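Local coordinates for D-aminoacyl-tRNA deacylase (Archaeoglobus fulgidus, PDB 1YQE), which probably hydrolyses D-aminoacyl-tRNAs, with zinc as cofactor, to recycle free tRNA and D-amino acids and so limit the toxicity of mischarged tRNA, at residues 43-48 and 180-185. Numbering follows the deposited sequence.
Sequences SDEFYI and AIRAEK
Glu45 reaches across to Arg182 and joins it in a salt bridge, with OE1 accepting the N-H of NE at 2.8 Å. The bond is moderately bent, 152° at the hydrogen. NE meets OE1 on the anti side of the carboxylate, 29° out of its plane, while the carboxylate and guanidinium planes stand perpendicular. Arg182, extended from CG to NE, lays its aliphatic part beside the same oxygen, CG lying 3.5 Å from OE1. Long charged chains can span the gap between turn and helix end at the surface, where water can reach the exposed arginine. A glutamine in place of Glu45 would probably leave the arginine's positive charge without its mate.

The contact ties the turn between antiparallel strands 38-42 and 47-51 of the mixed eight-stranded sheet to the last turn of helix 167-182. Ser43 braces that turn from within, its short hydroxyl able to donate and accept: OG donates to Phe46 O at 2.7 Å, in the carbonyl plane and on a lone pair, and weakly accepts Glu45 N.

Beneath the ion pair the contact is apolar. Branched Ile181 suits this buried site by offering two methyls: CD1 lies over one face of the Phe46 ring, 4.0 Å from CG and offset toward the rim, and CG2 comes near CB. A flat aromatic fits here, since the ring also meets Phe30 edge-to-face and touches Leu24 of helix 15-24.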
loop_
_atom_site.group_PDB
_atom_site.type_symbol
_atom_site.label_atom_id
_atom_site.label_comp_id
_atom_site.label_asym_id
_atom_site.label_seq_id
_atom_site.Cartn_x
_atom_site.Cartn_y
_atom_site.Cartn_z
ATOM N N SER A 43 -20.570 4.793 9.370
ATOM C CA SER A 43 -21.382 5.562 8.440
ATOM C C SER A 43 -21.818 4.573 7.369
ATOM O O SER A 43 -21.385 3.420 7.380
ATOM C CB SER A 43 -20.567 6.696 7.811
ATOM O OG SER A 43 -19.575 6.195 6.935
ATOM N N ASP A 44 -22.671 5.010 6.451
ATOM C CA ASP A 44 -23.136 4.130 5.385
ATOM C C ASP A 44 -22.226 4.218 4.163
ATOM O O ASP A 44 -22.490 3.596 3.136
ATOM C CB ASP A 44 -24.568 4.488 4.984
ATOM C CG ASP A 44 -24.727 5.953 4.643
ATOM O OD1 ASP A 44 -23.885 6.487 3.891
ATOM O OD2 ASP A 44 -25.700 6.572 5.121
ATOM N N GLU A 45 -21.156 4.998 4.281
ATOM C CA GLU A 45 -20.208 5.174 3.187
ATOM C C GLU A 45 -19.009 4.252 3.414
ATOM O O GLU A 45 -18.765 3.326 2.642
ATOM C CB GLU A 45 -19.747 6.633 3.133
ATOM C CG GLU A 45 -19.007 7.021 1.861
ATOM C CD GLU A 45 -19.903 7.005 0.634
ATOM O OE1 GLU A 45 -19.387 7.242 -0.480
ATOM O OE2 GLU A 45 -21.122 6.760 0.783
ATOM N N PHE A 46 -18.263 4.519 4.480
ATOM C CA PHE A 46 -17.102 3.707 4.819
ATOM C C PHE A 46 -16.898 3.720 6.332
ATOM O O PHE A 46 -17.594 4.434 7.047
ATOM C CB PHE A 46 -15.857 4.227 4.085
ATOM C CG PHE A 46 -15.474 5.632 4.442
ATOM C CD1 PHE A 46 -14.525 5.879 5.429
ATOM C CD2 PHE A 46 -16.058 6.715 3.788
ATOM C CE1 PHE A 46 -14.159 7.184 5.761
ATOM C CE2 PHE A 46 -15.701 8.022 4.111
ATOM C CZ PHE A 46 -14.748 8.259 5.101
ATOM N N TYR A 47 -15.948 2.922 6.809
ATOM C CA TYR A 47 -15.661 2.815 8.236
ATOM C C TYR A 47 -14.292 3.381 8.584
ATOM O O TYR A 47 -13.421 3.491 7.724
ATOM C CB TYR A 47 -15.678 1.349 8.663
ATOM C CG TYR A 47 -17.020 0.662 8.596
ATOM C CD1 TYR A 47 -17.101 -0.723 8.462
ATOM C CD2 TYR A 47 -18.210 1.381 8.723
ATOM C CE1 TYR A 47 -18.327 -1.375 8.460
ATOM C CE2 TYR A 47 -19.443 0.733 8.725
ATOM C CZ TYR A 47 -19.491 -0.645 8.594
ATOM O OH TYR A 47 -20.704 -1.296 8.605
ATOM N N ILE A 48 -14.116 3.730 9.856
ATOM C CA ILE A 48 -12.844 4.236 10.362
ATOM C C ILE A 48 -12.621 3.568 11.715
ATOM O O ILE A 48 -13.548 3.456 12.521
ATOM C CB ILE A 48 -12.849 5.765 10.586
ATOM C CG1 ILE A 48 -13.092 6.503 9.268
ATOM C CG2 ILE A 48 -11.505 6.197 11.185
ATOM C CD1 ILE A 48 -13.166 8.020 9.418
ATOM N N ALA A 180 -10.834 6.715 -3.942
ATOM C CA ALA A 180 -10.435 5.323 -4.100
ATOM C C ALA A 180 -11.539 4.418 -3.572
ATOM O O ALA A 180 -11.879 3.408 -4.186
ATOM C CB ALA A 180 -9.140 5.059 -3.346
ATOM N N ILE A 181 -12.097 4.793 -2.428
ATOM C CA ILE A 181 -13.165 4.020 -1.805
ATOM C C ILE A 181 -14.419 3.931 -2.680
ATOM O O ILE A 181 -15.098 2.905 -2.695
ATOM C CB ILE A 181 -13.520 4.625 -0.419
ATOM C CG1 ILE A 181 -12.449 4.220 0.602
ATOM C CG2 ILE A 181 -14.911 4.184 0.019
ATOM C CD1 ILE A 181 -12.419 5.092 1.845
ATOM N N ARG A 182 -14.712 4.992 -3.419
ATOM C CA ARG A 182 -15.896 5.015 -4.279
ATOM C C ARG A 182 -15.645 4.508 -5.700
ATOM O O ARG A 182 -16.596 4.247 -6.444
ATOM C CB ARG A 182 -16.454 6.440 -4.357
ATOM C CG ARG A 182 -17.009 6.998 -3.052
ATOM C CD ARG A 182 -17.374 8.468 -3.230
ATOM N NE ARG A 182 -17.993 9.062 -2.047
ATOM C CZ ARG A 182 -18.233 10.365 -1.908
ATOM N NH1 ARG A 182 -17.902 11.210 -2.878
ATOM N NH2 ARG A 182 -18.815 10.828 -0.809
ATOM N N ALA A 183 -14.372 4.363 -6.068
ATOM C CA ALA A 183 -13.981 3.926 -7.412
ATOM C C ALA A 183 -14.581 2.600 -7.864
ATOM O O ALA A 183 -14.659 1.643 -7.095
ATOM C CB ALA A 183 -12.453 3.857 -7.515
ATOM N N GLU A 184 -14.977 2.537 -9.129
ATOM C CA GLU A 184 -15.561 1.321 -9.661
ATOM C C GLU A 184 -14.608 0.475 -10.503
ATOM O O GLU A 184 -14.774 -0.737 -10.596
ATOM C CB GLU A 184 -16.818 1.669 -10.455
ATOM C CG GLU A 184 -17.863 2.329 -9.576
ATOM C CD GLU A 184 -19.168 2.569 -10.289
ATOM O OE1 GLU A 184 -19.200 3.416 -11.207
ATOM O OE2 GLU A 184 -20.159 1.906 -9.924
ATOM N N LYS A 185 -13.601 1.098 -11.106
ATOM C CA LYS A 185 -12.661 0.346 -11.932
ATOM C C LYS A 185 -11.770 -0.531 -11.054
ATOM O O LYS A 185 -10.969 -0.031 -10.257
ATOM C CB LYS A 185 -11.820 1.301 -12.785
ATOM C CG LYS A 185 -10.904 0.607 -13.789
ATOM C CD LYS A 185 -10.379 1.607 -14.811
ATOM C CE LYS A 185 -9.381 0.966 -15.771
ATOM N NZ LYS A 185 -9.968 -0.173 -16.530
#